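Local coordinates for PROTEIN (hypothetical protein EF0366) (Enterococcus faecalis, PDB 1VPY), which is of unknown function but adopts a TIM-barrel fold of the DUF72 family and binds zinc ions in the crystal, at residues S33-Y38 against K65-N70; L16-F21 against G261-N266. One frame throughout, in Å; residues are numbered along the deposited sequence.

Contact 1 (S33-Y38 against K65-N70); sequences STLYEY and KAVPEN. With ZN (zinc ion), chain E.
Leu35 meets Val67 where the first turn of helix 35-41 packs against the loop leading from helix 57-65 into strand 72-76, on the outer layer of a TIM barrel. The two aliphatic side chains cross obliquely, and this is the buried part of the contact. On the loop side the touching branch is CG1 of Val67, which comes within 3.9 Å of Leu35 CD1 and 4.0 Å of Leu35 CG. Leu35 extends away from the helix backbone, its CG anti to the backbone N (chi1 172°), which carries the branched end across to the loop. Phe21, in the loop after strand 13-18, packs on Leu35, and Ala39, further along the same helix, packs on Val67.

The other half is looser and lies closer to solvent. Ala66 is well covered by the helix although its CB, which faces that way, stays beyond close contact; the carbonyl oxygen of Ala66 lies obliquely to the exposed Tyr36 ring, 3.5 Å from Tyr36 CD1. The backbones come nearest here, with the CA atoms of Tyr36 and Ala66 5.4 Å apart. Between the two segments the contact here is packing, without a hydrogen bond.

Within 33-38 the helix start is fixed by Thr34 at the N-cap, whose OG1 accepts from Glu37 N at 3.3 Å with an N-H...O angle of 161°, while Tyr38 N bonds to Thr34 O. Glu37 itself points away from the loop. Its chain bends at chi2 (-82°) and directs the carboxylate to a zinc ion that His41, one turn later, also binds; the metal is held through Glu37 OE1 at 2.5 Å, with Glu37 OE2 farther off at 3.4 Å.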
ATOM      1  N   SER A  33       4.811  17.966  12.091  1.00 44.78           N
ATOM      2  CA  SER A  33       3.827  17.521  13.081  1.00 45.00           C
ATOM      3  C   SER A  33       3.764  15.980  13.265  1.00 44.83           C
ATOM      4  O   SER A  33       4.643  15.254  12.797  1.00 44.72           O
ATOM      5  CB  SER A  33       2.441  18.108  12.777  1.00 45.13           C
ATOM      6  OG  SER A  33       1.834  17.442  11.683  1.00 45.18           O
ATOM      7  N   THR A  34       2.716  15.500  13.940  1.00 44.56           N
ATOM      8  CA  THR A  34       2.725  14.169  14.579  1.00 44.02           C
ATOM      9  C   THR A  34       1.624  13.217  14.125  1.00 43.70           C
ATOM     10  O   THR A  34       0.588  13.652  13.627  1.00 43.48           O
ATOM     11  CB  THR A  34       2.587  14.317  16.113  1.00 44.01           C
ATOM     12  OG1 THR A  34       1.392  15.051  16.420  1.00 44.00           O
ATOM     13  CG2 THR A  34       3.764  15.062  16.680  1.00 43.90           C
ATOM     14  N   LEU A  35       1.848  11.918  14.336  1.00 43.36           N
ATOM     15  CA  LEU A  35       0.811  10.897  14.155  1.00 43.08           C
ATOM     16  C   LEU A  35      -0.466  11.182  14.962  1.00 42.82           C
ATOM     17  O   LEU A  35      -1.571  10.999  14.455  1.00 42.99           O
ATOM     18  CB  LEU A  35       1.348   9.504  14.508  1.00 43.09           C
ATOM     19  CG  LEU A  35       0.335   8.348  14.552  1.00 43.10           C
ATOM     20  CD1 LEU A  35      -0.300   8.107  13.191  1.00 43.69           C
ATOM     21  CD2 LEU A  35       0.976   7.077  15.050  1.00 43.17           C
ATOM     22  N   TYR A  36      -0.315  11.613  16.212  1.00 42.45           N
ATOM     23  CA  TYR A  36      -1.463  11.960  17.047  1.00 42.20           C
ATOM     24  C   TYR A  36      -2.326  13.041  16.393  1.00 42.12           C
ATOM     25  O   TYR A  36      -3.542  12.880  16.296  1.00 42.05           O
ATOM     26  CB  TYR A  36      -1.005  12.394  18.444  1.00 42.09           C
ATOM     27  CG  TYR A  36      -2.109  12.889  19.362  1.00 42.00           C
ATOM     28  CD1 TYR A  36      -2.894  11.995  20.088  1.00 41.74           C
ATOM     29  CD2 TYR A  36      -2.355  14.258  19.516  1.00 41.91           C
ATOM     30  CE1 TYR A  36      -3.906  12.449  20.936  1.00 41.83           C
ATOM     31  CE2 TYR A  36      -3.360  14.720  20.362  1.00 41.76           C
ATOM     32  CZ  TYR A  36      -4.129  13.810  21.067  1.00 41.79           C
ATOM     33  OH  TYR A  36      -5.120  14.260  21.901  1.00 41.84           O
ATOM     34  N   GLU A  37      -1.692  14.121  15.935  1.00 42.10           N
ATOM     35  CA  GLU A  37      -2.402  15.220  15.276  1.00 42.25           C
ATOM     36  C   GLU A  37      -2.866  14.843  13.866  1.00 42.21           C
ATOM     37  O   GLU A  37      -3.898  15.316  13.400  1.00 42.16           O
ATOM     38  CB  GLU A  37      -1.543  16.487  15.241  1.00 42.35           C
ATOM     39  CG  GLU A  37      -2.331  17.800  15.402  1.00 42.99           C
ATOM     40  CD  GLU A  37      -2.972  18.305  14.105  1.00 44.45           C
ATOM     41  OE1 GLU A  37      -2.423  18.037  13.009  1.00 44.89           O
ATOM     42  OE2 GLU A  37      -4.025  18.983  14.183  1.00 44.49           O
ATOM     43  N   TYR A  38      -2.106  13.990  13.190  1.00 42.32           N
ATOM     44  CA  TYR A  38      -2.507  13.496  11.878  1.00 42.50           C
ATOM     45  C   TYR A  38      -3.846  12.756  11.970  1.00 42.75           C
ATOM     46  O   TYR A  38      -4.705  12.896  11.096  1.00 42.79           O
ATOM     47  CB  TYR A  38      -1.426  12.587  11.289  1.00 42.30           C
ATOM     48  CG  TYR A  38      -1.821  11.938   9.988  1.00 42.39           C
ATOM     49  CD1 TYR A  38      -2.642  10.811   9.979  1.00 42.07           C
ATOM     50  CD2 TYR A  38      -1.382  12.449   8.763  1.00 41.86           C
ATOM     51  CE1 TYR A  38      -3.021  10.216   8.796  1.00 42.46           C
ATOM     52  CE2 TYR A  38      -1.749  11.850   7.565  1.00 41.79           C
ATOM     53  CZ  TYR A  38      -2.575  10.730   7.593  1.00 42.25           C
ATOM     54  OH  TYR A  38      -2.966  10.110   6.429  1.00 42.35           O
ATOM     55  N   LYS A  65      -2.021   3.099  20.348  1.00 36.06           N
ATOM     56  CA  LYS A  65      -2.704   3.877  21.387  1.00 36.09           C
ATOM     57  C   LYS A  65      -2.983   5.340  20.991  1.00 36.22           C
ATOM     58  O   LYS A  65      -3.928   5.958  21.497  1.00 36.14           O
ATOM     59  CB  LYS A  65      -1.906   3.829  22.697  1.00 35.99           C
ATOM     60  CG  LYS A  65      -1.782   2.438  23.311  1.00 35.77           C
ATOM     61  N   ALA A  66      -2.175   5.874  20.075  1.00 36.25           N
ATOM     62  CA  ALA A  66      -2.186   7.305  19.739  1.00 36.30           C
ATOM     63  C   ALA A  66      -3.275   7.722  18.754  1.00 36.27           C
ATOM     64  O   ALA A  66      -3.499   8.919  18.537  1.00 36.27           O
ATOM     65  CB  ALA A  66      -0.828   7.724  19.209  1.00 36.38           C
ATOM     66  N   VAL A  67      -3.940   6.737  18.159  1.00 36.27           N
ATOM     67  CA  VAL A  67      -4.959   6.985  17.136  1.00 36.20           C
ATOM     68  C   VAL A  67      -6.377   6.596  17.622  1.00 36.43           C
ATOM     69  O   VAL A  67      -6.509   5.784  18.545  1.00 36.40           O
ATOM     70  CB  VAL A  67      -4.590   6.269  15.811  1.00 36.01           C
ATOM     71  CG1 VAL A  67      -3.241   6.759  15.303  1.00 35.72           C
ATOM     72  CG2 VAL A  67      -4.573   4.767  15.993  1.00 35.33           C
ATOM     73  N   PRO A  68      -7.439   7.182  17.016  1.00 36.53           N
ATOM     74  CA  PRO A  68      -8.824   6.837  17.370  1.00 36.49           C
ATOM     75  C   PRO A  68      -9.167   5.356  17.179  1.00 36.67           C
ATOM     76  O   PRO A  68      -8.441   4.623  16.493  1.00 36.69           O
ATOM     77  CB  PRO A  68      -9.655   7.688  16.400  1.00 36.26           C
ATOM     78  CG  PRO A  68      -8.780   8.820  16.056  1.00 36.34           C
ATOM     79  CD  PRO A  68      -7.406   8.222  15.969  1.00 36.61           C
ATOM     80  N   GLU A  69     -10.281   4.939  17.779  1.00 36.83           N
ATOM     81  CA  GLU A  69     -10.726   3.540  17.766  1.00 36.86           C
ATOM     82  C   GLU A  69     -10.794   2.897  16.371  1.00 36.74           C
ATOM     83  O   GLU A  69     -10.577   1.700  16.239  1.00 36.83           O
ATOM     84  CB  GLU A  69     -12.069   3.388  18.504  1.00 36.70           C
ATOM     85  CG  GLU A  69     -13.212   4.239  17.941  1.00 36.58           C
ATOM     86  CD  GLU A  69     -14.460   4.243  18.831  1.00 36.89           C
ATOM     87  OE1 GLU A  69     -14.323   4.215  20.081  1.00 36.10           O
ATOM     88  OE2 GLU A  69     -15.582   4.285  18.271  1.00 35.92           O
ATOM     89  N   ASN A  70     -11.098   3.679  15.340  1.00 36.71           N
ATOM     90  CA  ASN A  70     -11.196   3.113  13.999  1.00 37.23           C
ATOM     91  C   ASN A  70     -10.409   3.883  12.935  1.00 37.15           C
ATOM     92  O   ASN A  70     -10.901   4.154  11.833  1.00 36.98           O
ATOM     93  CB  ASN A  70     -12.656   2.862  13.594  1.00 37.59           C
ATOM     94  CG  ASN A  70     -13.520   4.084  13.752  1.00 38.59           C
ATOM     95  OD1 ASN A  70     -13.229   5.137  13.177  1.00 39.97           O
ATOM     96  ND2 ASN A  70     -14.595   3.958  14.538  1.00 39.01           N
TER
HETATM   97 ZN    ZN E 281      -2.879  19.572  11.077  0.50 69.23          ZN

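Contact 2 (L16-F21 against G261-N266); sequences LGLTSF and GDAAEN
Leu18 of strand 13-18 reaches across to two consecutive alanines of helix 260-273 and supplies the apolar side-chain contact between the segments. From its CA the side chain sets out toward the helix, CB leading to a CG that lies anti to the carbonyl carbon (chi1 -45°). There the chain forks: CD2 lies against Ala263 and the peptide leading into Ala264, while CD1 meets the methyl and CA of Ala264. Leu18 CD2 is 3.5 Å from Ala263 C and touches Ala263 CB at 3.7 Å. Leu18 CD1 is 3.8 Å from Ala264 CB and 4.0 Å from Ala264 CA. The two small side chains and the backbone between them form the surface on which Leu18 lies. Ala267, one turn further along, also packs on Leu18, while Phe255 of strand 250-255 packs on Ala263.

The contact is largely buried, and its side-chain pairs are apolar. The backbone N of Leu18 is nevertheless provided for, by a hydrogen bond with the hydroxyl of Tyr38. Strand 13-18 is the first of the barrel and helix 260-273 follows the eighth; their packing is the strand-to-outer-helix layer of a TIM barrel at the seam where its two ends meet.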
ATOM      1  N   LEU A  16      -8.999   8.022   2.966  1.00 41.69           N
ATOM      2  CA  LEU A  16      -7.892   8.724   2.322  1.00 41.23           C
ATOM      3  C   LEU A  16      -6.742   8.940   3.292  1.00 40.87           C
ATOM      4  O   LEU A  16      -6.953   9.313   4.448  1.00 40.89           O
ATOM      5  CB  LEU A  16      -8.356  10.065   1.748  1.00 41.08           C
ATOM      6  CG  LEU A  16      -9.628  10.034   0.901  1.00 40.97           C
ATOM      7  CD1 LEU A  16      -9.942  11.411   0.374  1.00 40.17           C
ATOM      8  CD2 LEU A  16      -9.499   9.031  -0.231  1.00 40.62           C
ATOM      9  N   GLY A  17      -5.527   8.709   2.813  1.00 40.44           N
ATOM     10  CA  GLY A  17      -4.349   8.829   3.656  1.00 40.18           C
ATOM     11  C   GLY A  17      -3.077   9.207   2.934  1.00 39.80           C
ATOM     12  O   GLY A  17      -3.043   9.268   1.709  1.00 40.00           O
ATOM     13  N   LEU A  18      -2.031   9.456   3.714  1.00 39.57           N
ATOM     14  CA  LEU A  18      -0.724   9.846   3.189  1.00 39.32           C
ATOM     15  C   LEU A  18       0.371   8.940   3.728  1.00 39.39           C
ATOM     16  O   LEU A  18       0.127   8.066   4.558  1.00 39.29           O
ATOM     17  CB  LEU A  18      -0.381  11.289   3.582  1.00 38.97           C
ATOM     18  CG  LEU A  18      -1.412  12.403   3.466  1.00 38.28           C
ATOM     19  CD1 LEU A  18      -0.892  13.657   4.132  1.00 37.33           C
ATOM     20  CD2 LEU A  18      -1.748  12.661   2.015  1.00 37.97           C
ATOM     21  N   THR A  19       1.582   9.177   3.246  1.00 39.74           N
ATOM     22  CA  THR A  19       2.788   8.583   3.794  1.00 39.90           C
ATOM     23  C   THR A  19       3.456   9.567   4.751  1.00 40.33           C
ATOM     24  O   THR A  19       3.960   9.178   5.812  1.00 40.14           O
ATOM     25  CB  THR A  19       3.761   8.250   2.666  1.00 39.58           C
ATOM     26  OG1 THR A  19       3.119   7.361   1.752  1.00 39.04           O
ATOM     27  CG2 THR A  19       5.010   7.592   3.214  1.00 40.05           C
ATOM     28  N   SER A  20       3.454  10.839   4.355  1.00 41.02           N
ATOM     29  CA  SER A  20       4.119  11.896   5.102  1.00 41.93           C
ATOM     30  C   SER A  20       3.214  12.572   6.122  1.00 42.27           C
ATOM     31  O   SER A  20       2.950  13.779   6.039  1.00 42.37           O
ATOM     32  CB  SER A  20       4.734  12.932   4.158  1.00 41.98           C
ATOM     33  OG  SER A  20       5.741  12.333   3.364  1.00 43.11           O
ATOM     34  N   PHE A  21       2.737  11.781   7.082  1.00 42.67           N
ATOM     35  CA  PHE A  21       2.277  12.335   8.351  1.00 43.02           C
ATOM     36  C   PHE A  21       3.460  13.129   8.907  1.00 43.03           C
ATOM     37  O   PHE A  21       3.276  14.140   9.579  1.00 43.12           O
ATOM     38  CB  PHE A  21       1.802  11.233   9.329  1.00 43.16           C
ATOM     39  CG  PHE A  21       2.917  10.429   9.956  1.00 43.31           C
ATOM     40  CD1 PHE A  21       3.496   9.360   9.273  1.00 43.86           C
ATOM     41  CD2 PHE A  21       3.378  10.736  11.231  1.00 43.11           C
ATOM     42  CE1 PHE A  21       4.527   8.621   9.849  1.00 43.81           C
ATOM     43  CE2 PHE A  21       4.406  10.003  11.813  1.00 43.57           C
ATOM     44  CZ  PHE A  21       4.982   8.943  11.121  1.00 43.58           C
ATOM     45  N   GLY A 261       3.015  18.200   1.571  1.00 38.79           N
ATOM     46  CA  GLY A 261       2.116  19.311   1.302  1.00 38.46           C
ATOM     47  C   GLY A 261       1.301  19.099   0.038  1.00 38.37           C
ATOM     48  O   GLY A 261       0.123  19.462  -0.004  1.00 38.10           O
ATOM     49  N   ASP A 262       1.927  18.515  -0.987  1.00 38.36           N
ATOM     50  CA  ASP A 262       1.255  18.222  -2.256  1.00 38.36           C
ATOM     51  C   ASP A 262       0.276  17.068  -2.108  1.00 38.34           C
ATOM     52  O   ASP A 262      -0.859  17.141  -2.586  1.00 38.26           O
ATOM     53  CB  ASP A 262       2.272  17.904  -3.354  1.00 38.51           C
ATOM     54  CG  ASP A 262       3.021  19.131  -3.827  1.00 38.99           C
ATOM     55  OD1 ASP A 262       2.375  20.165  -4.101  1.00 39.48           O
ATOM     56  OD2 ASP A 262       4.261  19.068  -3.924  1.00 39.57           O
ATOM     57  N   ALA A 263       0.733  16.008  -1.444  1.00 38.32           N
ATOM     58  CA  ALA A 263      -0.088  14.849  -1.139  1.00 38.34           C
ATOM     59  C   ALA A 263      -1.304  15.246  -0.298  1.00 38.57           C
ATOM     60  O   ALA A 263      -2.430  14.863  -0.618  1.00 38.91           O
ATOM     61  CB  ALA A 263       0.744  13.793  -0.431  1.00 38.27           C
ATOM     62  N   ALA A 264      -1.079  16.032   0.754  1.00 38.51           N
ATOM     63  CA  ALA A 264      -2.155  16.495   1.632  1.00 38.77           C
ATOM     64  C   ALA A 264      -3.148  17.428   0.941  1.00 39.14           C
ATOM     65  O   ALA A 264      -4.329  17.428   1.276  1.00 39.29           O
ATOM     66  CB  ALA A 264      -1.585  17.162   2.876  1.00 38.33           C
ATOM     67  N   GLU A 265      -2.670  18.227  -0.010  1.00 39.58           N
ATOM     68  CA  GLU A 265      -3.539  19.114  -0.776  1.00 39.97           C
ATOM     69  C   GLU A 265      -4.421  18.261  -1.688  1.00 39.85           C
ATOM     70  O   GLU A 265      -5.648  18.386  -1.668  1.00 39.91           O
ATOM     71  CB  GLU A 265      -2.715  20.127  -1.584  1.00 40.15           C
ATOM     72  CG  GLU A 265      -3.530  21.209  -2.304  1.00 41.84           C
ATOM     73  CD  GLU A 265      -3.931  22.380  -1.401  1.00 44.21           C
ATOM     74  OE1 GLU A 265      -3.493  22.423  -0.226  1.00 45.06           O
ATOM     75  OE2 GLU A 265      -4.678  23.270  -1.878  1.00 44.69           O
ATOM     76  N   ASN A 266      -3.789  17.374  -2.453  1.00 39.56           N
ATOM     77  CA  ASN A 266      -4.504  16.462  -3.333  1.00 39.58           C
ATOM     78  C   ASN A 266      -5.537  15.585  -2.608  1.00 39.72           C
ATOM     79  O   ASN A 266      -6.655  15.408  -3.102  1.00 39.76           O
ATOM     80  CB  ASN A 266      -3.526  15.586  -4.122  1.00 39.44           C
ATOM     81  CG  ASN A 266      -2.710  16.371  -5.138  1.00 39.40           C
ATOM     82  OD1 ASN A 266      -1.697  15.878  -5.630  1.00 39.03           O
ATOM     83  ND2 ASN A 266      -3.147  17.589  -5.466  1.00 39.73           N
TER

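How the contacts relate
From the N terminus, the chain first runs through strand 13-18, whose end enters contact 2, and then into helix 35-41, which opens contact 1. Contact 1 closes a short loop of 26 intervening residues, which include strand 44-47, helix 49-52 and most of helix 57-65. Contact 2 closes only after 239 residues, when helix 260-273 returns to the first strand, so the first loop lies entirely within the second. One ties neighbouring early elements together; the other joins the beginning of the barrel to its end. Their centres are 15 Å apart, yet they touch: Tyr38 of 33-38 packs on Phe21 of 16-21, with Tyr38 CD2 3.5 Å from Phe21 CB.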